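Local coordinates for protein putative glucoamylase (Bacteroides uniformis, PDB 4GL3) that is a putative glucoamylase, a probable glycoside hydrolase of the six-hairpin clan, inferred to cleave glucose-containing carbohydrates, at residues 252-257 with 381-386; 302-307 with 326-331; 322-327 with 363-368; 357-362 with 374-379. One frame throughout, in Å; residues are numbered along the deposited sequence.

Contact 1. Residues 252-257 with 381-386; sequences THYSYM and QGPIIV
Met257, Tyr254 and His253 of an irregular loop lean on Pro383 and Val386 of helix 378-393, deep in a chain whose family belongs to the six-hairpin clan, consistent with an (alpha/alpha)6 helical barrel. The contact is apolar, and no hydrogen bond crosses it. Met257, a selenomethionine modelled in two conformations, supplies the largest share of the loop's surface. In the conformer described here its chain bends at chi2 (100°) and again at chi3, which carries the selenium and methyl over the helix. The selenium atom SE then lies 3.9 Å from Pro383 CB, while the methyl CE sits 3.5 Å from Pro383 CA and 3.6 Å from Val386 CB; these distances hold for that conformer alone. A still shorter approach of Met257 CG to Val386 CG1 is doubtful. Phe59 and Met62 of helix 54-69 also pack on the Met257 side chain.

The contacts of Tyr254 and His253 are lighter. Tyr254 CE1 meets Pro383 CG obliquely at 4.0 Å, and its side chain comes within about 4 Å, between nearest atoms, of a bound Tris molecule, probably from the crystallisation liquor but perhaps marking a pocket. His253 touches with CB alone, its NE2 being bonded to Ser332 OG.

Within the backbones, Pro383 has no N-H to offer and the helix kinks there, whereas the loop is braced by Tyr256 N donating to His253 O at 3.1 Å.

Contact 2. Residues 302-307 with 326-331; sequences GLTASD and PTAALS
The approach to the weakly bonded strand 305-306 packs on the short helix 326-331, with Gly302 and Thr304 against Ala328 and Thr327. The methyl of Ala328 does most of the touching: CB rests 3.3 Å from Gly302 C and 3.7 Å from Leu303 N, so it presses on bare backbone. Gly302 adopts phi 123° and psi 105°, angles that suit glycine, and its CA comes within 4.7 Å of Ala328 CA.

Strand 305-306 pairs with 313-314 in a two-stranded antiparallel sheet, and this contact sets the approach to that antiparallel pair against the helix. Beside the glycine, two threonine methyls meet, CG2 of Thr304 at 3.8 Å from CG2 of Thr327, their side chains at about a right angle. In both residues chi1 near -166° places the hydroxyl anti to the backbone N and turns the methyl into the space between N and carbonyl carbon. The hydroxyls are directed to other partners: Thr304 OG1 bonds to Phe250 N and Thr327 OG1 to Asp380 O. A backbone hydrogen bond between Gly302 and Thr325, the residue just before Pro326, ties the two segments together at the glycine.

Contact 3. Residues 322-327 with 363-368; sequences GVITPT and DAFNLT
Ile324 and Phe365 form a single antiparallel beta bridge of the hydrogen-bonded kind, joining the extended segment before helix 326-331 to strand 365-366. Ile324 N donates to Phe365 O at 2.9 Å with an angle of 146° at the hydrogen, and Phe365 N returns a straighter bond (160°) to Ile324 O at 3.0 Å. Both donors lie nearly on the line of the carbonyl they address. The contact continues in side chains on the same side of the pair. Ile324 CB stands over one face of the Phe365 ring, 4.1 Å from its centroid, in a CH-pi contact, and Ile324 CG2 meets Phe365 CZ at 3.6 Å. The ring is brought there by a chi1 of 63°, which folds CG in between the backbone N and the carbonyl carbon; Pro326 CG then comes near the ring plane at its edge. From the other side of the pair, Val323 CG1 and Ala364 CB touch at 3.6 Å, backed by Ser306. Asn366 lays its CG 3.1 Å from Gly322 O, with no hydrogen bond between its amide and that oxygen.

Farther out, Asn366 OD1 accepts from Glu369 N and its ND2 bonds to Asp309 OD1, while Asp363 OD2 accepts from Asp307 N. Strand 365-366 also pairs with strand 371-372, so the bridge lets the segment 322-327 lie along a two-stranded sheet. Water closes the two ends: one molecule donates to Gly322 O and accepts from Leu367 N, while near Pro326 another accepts from Thr327 N and donates to Asp363 O at 2.8 Å.

Contact 4. Residues 357-362 with 374-379; sequences GEYGFK and PSYLAI
Tyr376 is driven into the tight turn at 357-360, where its ring meets Tyr359 and Lys362. On the packed side, Tyr359 CB sits over the centre of the Tyr376 face, 3.6 Å from the centroid, in a CH-pi contact. The Tyr359 ring then turns its edge to that face in a T-shaped stack, with centroids 5.4 Å apart and planes at 89°. Lys362 comes obliquely from the other side, near the hydroxyl end: its CG lies 3.6 Å from Tyr376 CZ, and the extended chain runs on to deliver NZ to Arg354 O. Phe361 O comes within 3.4 Å of Tyr376 CE2. The Tyr376 side chain starts with CG beside the backbone N (chi1 -55°) and carries the hydroxyl into the mouth of a type I beta turn from Gly357 to Gly360, the connection of a two-stranded antiparallel hairpin whose strands are 356-357 and 360-361.

The outer side is looser. Glu358 is exposed at the margin, touches a crystal neighbour, and lays its CG over one face of the Tyr359 ring. Tyr359 itself is only partly buried and meets Phe33 with its ring.

The hydroxyl's own bonds are weak: Tyr359 N donates to Tyr376 OH at 3.5 Å, fairly straight at 165°, and the OH donates to Gly360 O at 3.4 Å. With both roles of the phenol used but at long range, the ring packing probably does more than the polar bonds to hold Tyr376 in the turn.

Overall arrangement
All four contacts fall within the putative glucoamylase domain. Contact 1, near the chain centre, spans the other three along the sequence; between centres it lies about 11 Å from contact 2, 18 Å from contact 3 and 15 Å from contact 4, with which it shares helix 378-393. Contacts 2 and 3, centres about 8 Å apart, share Pro326, Thr327 and helix 326-331; the centre of contact 4 is about 12 Å from each of theirs. Contact 2 precedes contact 4, whereas contacts 3 and 4 alternate their segments. Probable hydrogen bonds join contact 3 to contact 4 (Asp363 N to Ser375 O) and contact 2 to contact 4 (Asp307 OD2 and Ser375 OG). Together they tie short strands to two helices that lead toward the middle.

Contact 1. Residues 252-257 with 381-386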
loop_
_atom_site.group_PDB
_atom_site.type_symbol
_atom_site.label_atom_id
_atom_site.label_comp_id
_atom_site.label_asym_id
_atom_site.label_seq_id
_atom_site.Cartn_x
_atom_site.Cartn_y
_atom_site.Cartn_z
ATOM N N THR A 252 -2.286 6.547 4.883
ATOM C CA THR A 252 -3.138 7.165 3.819
ATOM C C THR A 252 -2.874 6.581 2.430
ATOM O O THR A 252 -3.462 7.039 1.449
ATOM C CB THR A 252 -2.942 8.691 3.762
ATOM O OG1 THR A 252 -1.629 8.983 3.241
ATOM C CG2 THR A 252 -3.140 9.284 5.169
ATOM N N HIS A 253 -2.006 5.557 2.348
ATOM C CA HIS A 253 -1.602 4.988 1.083
ATOM C C HIS A 253 -2.071 3.541 0.851
ATOM O O HIS A 253 -2.611 3.248 -0.175
ATOM C CB HIS A 253 -0.067 5.021 0.899
ATOM C CG HIS A 253 0.525 6.366 1.083
ATOM N ND1 HIS A 253 1.806 6.540 1.554
ATOM C CD2 HIS A 253 -0.015 7.601 0.952
ATOM C CE1 HIS A 253 2.039 7.841 1.675
ATOM N NE2 HIS A 253 0.959 8.508 1.300
ATOM N N TYR A 254 -1.789 2.612 1.750
ATOM C CA TYR A 254 -1.879 1.191 1.338
ATOM C C TYR A 254 -3.294 0.675 0.960
ATOM O O TYR A 254 -3.439 -0.089 0.017
ATOM C CB TYR A 254 -1.245 0.246 2.378
ATOM C CG TYR A 254 0.243 0.304 2.598
ATOM C CD1 TYR A 254 1.052 1.202 1.927
ATOM C CD2 TYR A 254 0.847 -0.567 3.512
ATOM C CE1 TYR A 254 2.419 1.261 2.177
ATOM C CE2 TYR A 254 2.196 -0.525 3.759
ATOM C CZ TYR A 254 2.993 0.390 3.085
ATOM O OH TYR A 254 4.363 0.465 3.350
ATOM N N SER A 255 -4.301 1.055 1.729
ATOM C CA SER A 255 -5.694 0.698 1.460
ATOM C C SER A 255 -6.340 1.587 0.392
ATOM O O SER A 255 -7.392 1.216 -0.115
ATOM C CB SER A 255 -6.551 0.769 2.774
ATOM O OG SER A 255 -6.171 -0.215 3.744
ATOM N N TYR A 256 -5.688 2.701 0.020
ATOM C CA TYR A 256 -6.273 3.756 -0.838
ATOM C C TYR A 256 -5.578 3.854 -2.196
ATOM O O TYR A 256 -5.580 4.873 -2.912
ATOM C CB TYR A 256 -6.284 5.090 -0.090
ATOM C CG TYR A 256 -6.915 4.883 1.254
ATOM C CD1 TYR A 256 -8.291 4.641 1.366
ATOM C CD2 TYR A 256 -6.144 4.823 2.410
ATOM C CE1 TYR A 256 -8.890 4.406 2.600
ATOM C CE2 TYR A 256 -6.723 4.571 3.649
ATOM C CZ TYR A 256 -8.088 4.339 3.740
ATOM O OH TYR A 256 -8.654 4.076 4.963
HETATM N N MSE A 257 -4.990 2.749 -2.551
HETATM C CA MSE A 257 -4.392 2.540 -3.857
HETATM C C MSE A 257 -5.503 2.190 -4.859
HETATM O O MSE A 257 -5.585 2.736 -5.960
HETATM C CB MSE A 257 -3.388 1.391 -3.736
HETATM C CG MSE A 257 -2.160 1.680 -4.428
HETATM SE SE MSE A 257 -0.695 2.299 -3.328
HETATM C CE MSE A 257 0.491 1.044 -4.302
ATOM N N GLN A 381 8.280 1.799 -2.569
ATOM C CA GLN A 381 8.332 2.097 -4.000
ATOM C C GLN A 381 6.971 1.964 -4.705
ATOM O O GLN A 381 6.632 2.756 -5.577
ATOM C CB GLN A 381 9.380 1.225 -4.706
ATOM C CG GLN A 381 10.835 1.485 -4.286
ATOM C CD GLN A 381 11.268 2.952 -4.325
ATOM O OE1 GLN A 381 10.986 3.749 -3.403
ATOM N NE2 GLN A 381 12.063 3.274 -5.286
ATOM N N GLY A 382 6.181 0.961 -4.324
ATOM C CA GLY A 382 4.928 0.724 -4.982
ATOM C C GLY A 382 3.993 1.919 -4.973
ATOM O O GLY A 382 3.449 2.296 -6.030
ATOM N N PRO A 383 3.771 2.499 -3.782
ATOM C CA PRO A 383 2.824 3.629 -3.695
ATOM C C PRO A 383 3.276 4.870 -4.459
ATOM O O PRO A 383 2.427 5.654 -4.890
ATOM C CB PRO A 383 2.707 3.900 -2.168
ATOM C CG PRO A 383 3.078 2.573 -1.515
ATOM C CD PRO A 383 4.146 1.987 -2.434
ATOM N N ILE A 384 4.576 5.046 -4.636
ATOM C CA ILE A 384 5.069 6.180 -5.398
ATOM C C ILE A 384 4.560 6.069 -6.824
ATOM O O ILE A 384 4.012 7.047 -7.338
ATOM C CB ILE A 384 6.603 6.293 -5.368
ATOM C CG1 ILE A 384 7.086 6.600 -3.947
ATOM C CG2 ILE A 384 7.087 7.355 -6.363
ATOM C CD1 ILE A 384 8.613 6.445 -3.779
ATOM N N ILE A 385 4.684 4.891 -7.440
ATOM C CA ILE A 385 4.263 4.712 -8.842
ATOM C C ILE A 385 2.754 4.889 -8.923
ATOM O O ILE A 385 2.232 5.625 -9.764
ATOM C CB ILE A 385 4.594 3.305 -9.423
ATOM C CG1 ILE A 385 6.071 3.009 -9.404
ATOM C CG2 ILE A 385 4.110 3.191 -10.887
ATOM C CD1 ILE A 385 6.405 1.533 -9.583
ATOM N N VAL A 386 2.037 4.179 -8.055
ATOM C CA VAL A 386 0.595 4.056 -8.184
ATOM C C VAL A 386 -0.160 5.306 -7.777
ATOM O O VAL A 386 -1.140 5.657 -8.404
ATOM C CB VAL A 386 0.063 2.800 -7.398
ATOM C CG1 VAL A 386 -1.464 2.787 -7.385
ATOM C CG2 VAL A 386 0.599 1.527 -8.031
#

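Contact 2. Residues 302-307 with 326-331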
loop_
_atom_site.group_PDB
_atom_site.type_symbol
_atom_site.label_atom_id
_atom_site.label_comp_id
_atom_site.label_asym_id
_atom_site.label_seq_id
_atom_site.Cartn_x
_atom_site.Cartn_y
_atom_site.Cartn_z
ATOM N N GLY A 302 7.794 14.647 5.330
ATOM C CA GLY A 302 7.167 13.351 5.131
ATOM C C GLY A 302 7.789 12.319 6.046
ATOM O O GLY A 302 8.902 11.844 5.790
ATOM N N LEU A 303 7.055 11.961 7.102
ATOM C CA LEU A 303 7.470 10.925 8.062
ATOM C C LEU A 303 6.574 9.673 7.977
ATOM O O LEU A 303 5.339 9.745 8.097
ATOM C CB LEU A 303 7.428 11.496 9.487
ATOM C CG LEU A 303 8.288 12.727 9.786
ATOM C CD1 LEU A 303 7.998 13.241 11.194
ATOM C CD2 LEU A 303 9.768 12.423 9.581
ATOM N N THR A 304 7.219 8.528 7.755
ATOM C CA THR A 304 6.560 7.238 7.721
ATOM C C THR A 304 7.580 6.116 8.047
ATOM O O THR A 304 8.789 6.365 8.181
ATOM C CB THR A 304 5.911 7.021 6.357
ATOM O OG1 THR A 304 4.998 5.933 6.427
ATOM C CG2 THR A 304 6.963 6.742 5.236
ATOM N N ALA A 305 7.079 4.892 8.174
ATOM C CA ALA A 305 7.922 3.713 8.415
ATOM C C ALA A 305 8.909 3.493 7.273
ATOM O O ALA A 305 8.520 3.489 6.087
ATOM C CB ALA A 305 7.069 2.431 8.631
ATOM N N SER A 306 10.162 3.255 7.633
ATOM C CA SER A 306 11.188 2.985 6.640
ATOM C C SER A 306 12.499 2.576 7.297
ATOM O O SER A 306 12.626 2.629 8.524
ATOM C CB SER A 306 11.414 4.268 5.826
ATOM O OG SER A 306 12.055 5.265 6.590
ATOM N N ASP A 307 13.509 2.279 6.468
ATOM C CA ASP A 307 14.877 2.182 6.947
ATOM C C ASP A 307 15.311 3.523 7.558
ATOM O O ASP A 307 14.711 4.589 7.300
ATOM C CB ASP A 307 15.834 1.772 5.813
ATOM C CG ASP A 307 15.753 0.285 5.449
ATOM O OD1 ASP A 307 15.033 -0.504 6.114
ATOM O OD2 ASP A 307 16.450 -0.101 4.483
ATOM N N PRO A 326 11.033 9.453 1.410
ATOM C CA PRO A 326 10.375 10.003 0.224
ATOM C C PRO A 326 8.988 9.472 -0.085
ATOM O O PRO A 326 8.160 10.251 -0.563
ATOM C CB PRO A 326 11.358 9.658 -0.904
ATOM C CG PRO A 326 12.690 9.819 -0.238
ATOM C CD PRO A 326 12.464 9.192 1.134
ATOM N N THR A 327 8.715 8.188 0.187
ATOM C CA THR A 327 7.396 7.666 -0.090
ATOM C C THR A 327 6.277 8.381 0.664
ATOM O O THR A 327 5.162 8.377 0.172
ATOM C CB THR A 327 7.292 6.146 0.101
ATOM O OG1 THR A 327 6.077 5.677 -0.507
ATOM C CG2 THR A 327 7.307 5.754 1.598
ATOM N N ALA A 328 6.573 9.016 1.810
ATOM C CA ALA A 328 5.572 9.783 2.592
ATOM C C ALA A 328 4.972 10.917 1.744
ATOM O O ALA A 328 3.777 10.876 1.408
ATOM C CB ALA A 328 6.166 10.342 3.913
ATOM N N ALA A 329 5.788 11.904 1.386
ATOM C CA ALA A 329 5.298 13.043 0.599
ATOM C C ALA A 329 4.842 12.613 -0.806
ATOM O O ALA A 329 3.793 13.042 -1.287
ATOM C CB ALA A 329 6.352 14.153 0.494
ATOM N N LEU A 330 5.622 11.770 -1.460
ATOM C CA LEU A 330 5.408 11.497 -2.870
ATOM C C LEU A 330 4.094 10.766 -3.057
ATOM O O LEU A 330 3.291 11.114 -3.942
ATOM C CB LEU A 330 6.577 10.712 -3.461
ATOM C CG LEU A 330 7.957 11.414 -3.454
ATOM C CD1 LEU A 330 8.958 10.645 -4.288
ATOM C CD2 LEU A 330 7.838 12.833 -3.924
ATOM N N SER A 331 3.831 9.775 -2.196
ATOM C CA SER A 331 2.626 8.982 -2.360
ATOM C C SER A 331 1.332 9.685 -1.908
ATOM O O SER A 331 0.226 9.190 -2.172
ATOM C CB SER A 331 2.773 7.640 -1.677
ATOM O OG SER A 331 3.888 6.933 -2.201
#

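Contact 3. Residues 322-327 with 363-368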
loop_
_atom_site.group_PDB
_atom_site.type_symbol
_atom_site.label_atom_id
_atom_site.label_comp_id
_atom_site.label_asym_id
_atom_site.label_seq_id
_atom_site.Cartn_x
_atom_site.Cartn_y
_atom_site.Cartn_z
ATOM N N GLY A 322 14.768 11.847 12.953
ATOM C CA GLY A 322 15.595 12.644 12.007
ATOM C C GLY A 322 15.592 12.132 10.566
ATOM O O GLY A 322 16.326 12.658 9.734
ATOM N N VAL A 323 14.765 11.116 10.295
ATOM C CA VAL A 323 14.703 10.389 9.025
ATOM C C VAL A 323 13.475 10.888 8.239
ATOM O O VAL A 323 12.349 10.834 8.724
ATOM C CB VAL A 323 14.607 8.854 9.267
ATOM C CG1 VAL A 323 14.451 8.067 7.952
ATOM C CG2 VAL A 323 15.819 8.361 10.088
ATOM N N ILE A 324 13.729 11.445 7.059
ATOM C CA ILE A 324 12.693 11.781 6.076
ATOM C C ILE A 324 12.655 10.641 5.045
ATOM O O ILE A 324 13.695 10.112 4.616
ATOM C CB ILE A 324 12.978 13.171 5.421
ATOM C CG1 ILE A 324 12.886 14.292 6.468
ATOM C CG2 ILE A 324 12.024 13.451 4.234
ATOM C CD1 ILE A 324 11.504 14.704 6.964
ATOM N N THR A 325 11.452 10.226 4.681
ATOM C CA THR A 325 11.256 9.073 3.874
ATOM C C THR A 325 10.416 9.490 2.621
ATOM O O THR A 325 9.224 9.849 2.750
ATOM C CB THR A 325 10.469 8.010 4.671
ATOM O OG1 THR A 325 11.183 7.619 5.858
ATOM C CG2 THR A 325 10.149 6.844 3.790
ATOM N N PRO A 326 11.033 9.453 1.410
ATOM C CA PRO A 326 10.375 10.003 0.224
ATOM C C PRO A 326 8.988 9.472 -0.085
ATOM O O PRO A 326 8.160 10.251 -0.563
ATOM C CB PRO A 326 11.358 9.658 -0.904
ATOM C CG PRO A 326 12.690 9.819 -0.238
ATOM C CD PRO A 326 12.464 9.192 1.134
ATOM N N THR A 327 8.715 8.188 0.187
ATOM C CA THR A 327 7.396 7.666 -0.090
ATOM C C THR A 327 6.277 8.381 0.664
ATOM O O THR A 327 5.162 8.377 0.172
ATOM C CB THR A 327 7.292 6.146 0.101
ATOM O OG1 THR A 327 6.077 5.677 -0.507
ATOM C CG2 THR A 327 7.307 5.754 1.598
ATOM N N ASP A 363 15.354 4.698 -0.080
ATOM C CA ASP A 363 14.257 4.551 0.863
ATOM C C ASP A 363 14.034 5.704 1.822
ATOM O O ASP A 363 12.889 5.974 2.189
ATOM C CB ASP A 363 14.453 3.308 1.695
ATOM C CG ASP A 363 13.175 2.876 2.373
ATOM O OD1 ASP A 363 12.120 2.764 1.674
ATOM O OD2 ASP A 363 13.237 2.595 3.588
ATOM N N ALA A 364 15.121 6.330 2.259
ATOM C CA ALA A 364 15.084 7.317 3.328
ATOM C C ALA A 364 16.434 7.999 3.443
ATOM O O ALA A 364 17.459 7.524 2.906
ATOM C CB ALA A 364 14.697 6.671 4.678
ATOM N N PHE A 365 16.433 9.102 4.165
ATOM C CA PHE A 365 17.649 9.853 4.442
ATOM C C PHE A 365 17.525 10.635 5.740
ATOM O O PHE A 365 16.419 10.912 6.236
ATOM C CB PHE A 365 18.054 10.816 3.281
ATOM C CG PHE A 365 17.045 11.912 3.016
ATOM C CD1 PHE A 365 15.928 11.679 2.208
ATOM C CD2 PHE A 365 17.197 13.172 3.591
ATOM C CE1 PHE A 365 15.005 12.690 1.970
ATOM C CE2 PHE A 365 16.261 14.156 3.380
ATOM C CZ PHE A 365 15.157 13.918 2.582
ATOM N N ASN A 366 18.684 10.971 6.284
ATOM C CA ASN A 366 18.808 11.758 7.514
ATOM C C ASN A 366 19.889 12.800 7.305
ATOM O O ASN A 366 21.085 12.493 7.404
ATOM C CB ASN A 366 19.160 10.851 8.692
ATOM C CG ASN A 366 19.259 11.602 10.019
ATOM O OD1 ASN A 366 19.678 12.772 10.079
ATOM N ND2 ASN A 366 18.867 10.926 11.100
ATOM N N LEU A 367 19.499 14.033 6.990
ATOM C CA LEU A 367 20.491 15.080 6.719
ATOM C C LEU A 367 21.302 15.457 7.969
ATOM O O LEU A 367 22.457 15.868 7.841
ATOM C CB LEU A 367 19.826 16.320 6.104
ATOM C CG LEU A 367 19.223 16.144 4.711
ATOM C CD1 LEU A 367 18.745 17.487 4.175
ATOM C CD2 LEU A 367 20.222 15.501 3.759
ATOM N N THR A 368 20.721 15.304 9.168
ATOM C CA THR A 368 21.442 15.606 10.413
ATOM C C THR A 368 22.623 14.655 10.576
ATOM O O THR A 368 23.677 15.098 10.976
ATOM C CB THR A 368 20.556 15.525 11.696
ATOM O OG1 THR A 368 19.336 16.261 11.503
ATOM C CG2 THR A 368 21.306 16.092 12.928
HETATM O O HOH W 1 16.624 14.291 7.145
HETATM O O HOH W 2 17.769 15.138 9.716
HETATM O O HOH W 3 10.686 6.098 0.435
#

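Contact 4. Residues 357-362 with 374-379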
loop_
_atom_site.group_PDB
_atom_site.type_symbol
_atom_site.label_atom_id
_atom_site.label_comp_id
_atom_site.label_asym_id
_atom_site.label_seq_id
_atom_site.Cartn_x
_atom_site.Cartn_y
_atom_site.Cartn_z
ATOM N N GLY A 357 18.760 6.828 -7.641
ATOM C CA GLY A 357 19.638 5.788 -8.210
ATOM C C GLY A 357 18.833 4.864 -9.097
ATOM O O GLY A 357 17.790 5.249 -9.645
ATOM N N GLU A 358 19.297 3.629 -9.204
ATOM C CA GLU A 358 18.791 2.678 -10.171
ATOM C C GLU A 358 17.276 2.460 -10.149
ATOM O O GLU A 358 16.671 2.335 -11.202
ATOM C CB GLU A 358 19.508 1.347 -9.980
ATOM C CG GLU A 358 19.012 0.226 -10.881
ATOM C CD GLU A 358 19.429 0.341 -12.337
ATOM O OE1 GLU A 358 20.276 1.209 -12.702
ATOM O OE2 GLU A 358 18.902 -0.494 -13.122
ATOM N N TYR A 359 16.666 2.415 -8.966
ATOM C CA TYR A 359 15.236 2.073 -8.827
ATOM C C TYR A 359 14.424 3.265 -8.326
ATOM O O TYR A 359 13.379 3.103 -7.690
ATOM C CB TYR A 359 15.045 0.857 -7.891
ATOM C CG TYR A 359 15.731 -0.394 -8.392
ATOM C CD1 TYR A 359 15.353 -0.974 -9.582
ATOM C CD2 TYR A 359 16.781 -0.983 -7.683
ATOM C CE1 TYR A 359 15.979 -2.099 -10.076
ATOM C CE2 TYR A 359 17.412 -2.116 -8.162
ATOM C CZ TYR A 359 16.993 -2.667 -9.365
ATOM O OH TYR A 359 17.595 -3.773 -9.893
ATOM N N GLY A 360 14.918 4.463 -8.603
ATOM C CA GLY A 360 14.263 5.675 -8.155
ATOM C C GLY A 360 14.926 6.327 -6.957
ATOM O O GLY A 360 16.161 6.299 -6.806
ATOM N N PHE A 361 14.087 6.922 -6.114
ATOM C CA PHE A 361 14.497 7.458 -4.838
ATOM C C PHE A 361 14.764 6.303 -3.892
ATOM O O PHE A 361 13.923 5.410 -3.709
ATOM C CB PHE A 361 13.434 8.376 -4.212
ATOM C CG PHE A 361 13.140 9.606 -5.023
ATOM C CD1 PHE A 361 14.087 10.604 -5.168
ATOM C CD2 PHE A 361 11.922 9.745 -5.663
ATOM C CE1 PHE A 361 13.823 11.723 -5.938
ATOM C CE2 PHE A 361 11.639 10.876 -6.434
ATOM C CZ PHE A 361 12.588 11.863 -6.557
ATOM N N LYS A 362 15.912 6.391 -3.237
ATOM C CA LYS A 362 16.254 5.442 -2.211
ATOM C C LYS A 362 15.326 5.653 -0.992
ATOM O O LYS A 362 14.551 6.640 -0.899
ATOM C CB LYS A 362 17.730 5.583 -1.847
ATOM C CG LYS A 362 18.670 5.088 -2.936
ATOM C CD LYS A 362 20.021 5.798 -2.769
ATOM C CE LYS A 362 20.953 5.571 -3.925
ATOM N NZ LYS A 362 22.228 6.213 -3.567
ATOM N N PRO A 374 20.902 2.855 1.662
ATOM C CA PRO A 374 21.394 2.187 0.493
ATOM C C PRO A 374 20.286 1.361 -0.186
ATOM O O PRO A 374 20.546 0.728 -1.180
ATOM C CB PRO A 374 22.481 1.252 1.071
ATOM C CG PRO A 374 21.892 0.830 2.381
ATOM C CD PRO A 374 21.161 2.060 2.891
ATOM N N SER A 375 19.065 1.366 0.330
ATOM C CA SER A 375 18.090 0.390 -0.032
ATOM C C SER A 375 16.908 0.995 -0.791
ATOM O O SER A 375 16.656 2.202 -0.775
ATOM C CB SER A 375 17.522 -0.224 1.262
ATOM O OG SER A 375 17.109 0.838 2.094
ATOM N N TYR A 376 16.191 0.098 -1.427
ATOM C CA TYR A 376 14.824 0.292 -1.906
ATOM C C TYR A 376 13.946 -0.834 -1.343
ATOM O O TYR A 376 14.382 -2.001 -1.291
ATOM C CB TYR A 376 14.781 0.173 -3.429
ATOM C CG TYR A 376 15.702 1.079 -4.150
ATOM C CD1 TYR A 376 17.001 0.720 -4.402
ATOM C CD2 TYR A 376 15.265 2.346 -4.559
ATOM C CE1 TYR A 376 17.858 1.586 -5.088
ATOM C CE2 TYR A 376 16.102 3.212 -5.213
ATOM C CZ TYR A 376 17.395 2.834 -5.475
ATOM O OH TYR A 376 18.224 3.722 -6.139
ATOM N N LEU A 377 12.726 -0.497 -0.953
ATOM C CA LEU A 377 11.752 -1.448 -0.413
ATOM C C LEU A 377 10.507 -1.474 -1.290
ATOM O O LEU A 377 9.979 -0.419 -1.665
ATOM C CB LEU A 377 11.353 -1.042 1.010
ATOM C CG LEU A 377 12.242 -1.463 2.177
ATOM C CD1 LEU A 377 13.680 -1.020 1.988
ATOM C CD2 LEU A 377 11.663 -0.898 3.504
ATOM N N ALA A 378 10.005 -2.677 -1.581
ATOM C CA ALA A 378 8.743 -2.816 -2.337
ATOM C C ALA A 378 7.629 -1.952 -1.778
ATOM O O ALA A 378 6.866 -1.335 -2.537
ATOM C CB ALA A 378 8.248 -4.271 -2.363
ATOM N N ILE A 379 7.441 -1.992 -0.465
ATOM C CA ILE A 379 6.250 -1.344 0.110
ATOM C C ILE A 379 6.358 0.197 0.130
ATOM O O ILE A 379 5.370 0.854 0.300
ATOM C CB ILE A 379 5.873 -1.891 1.526
ATOM C CG1 ILE A 379 7.004 -1.630 2.530
ATOM C CG2 ILE A 379 5.448 -3.389 1.439
ATOM C CD1 ILE A 379 6.807 -2.235 3.942
#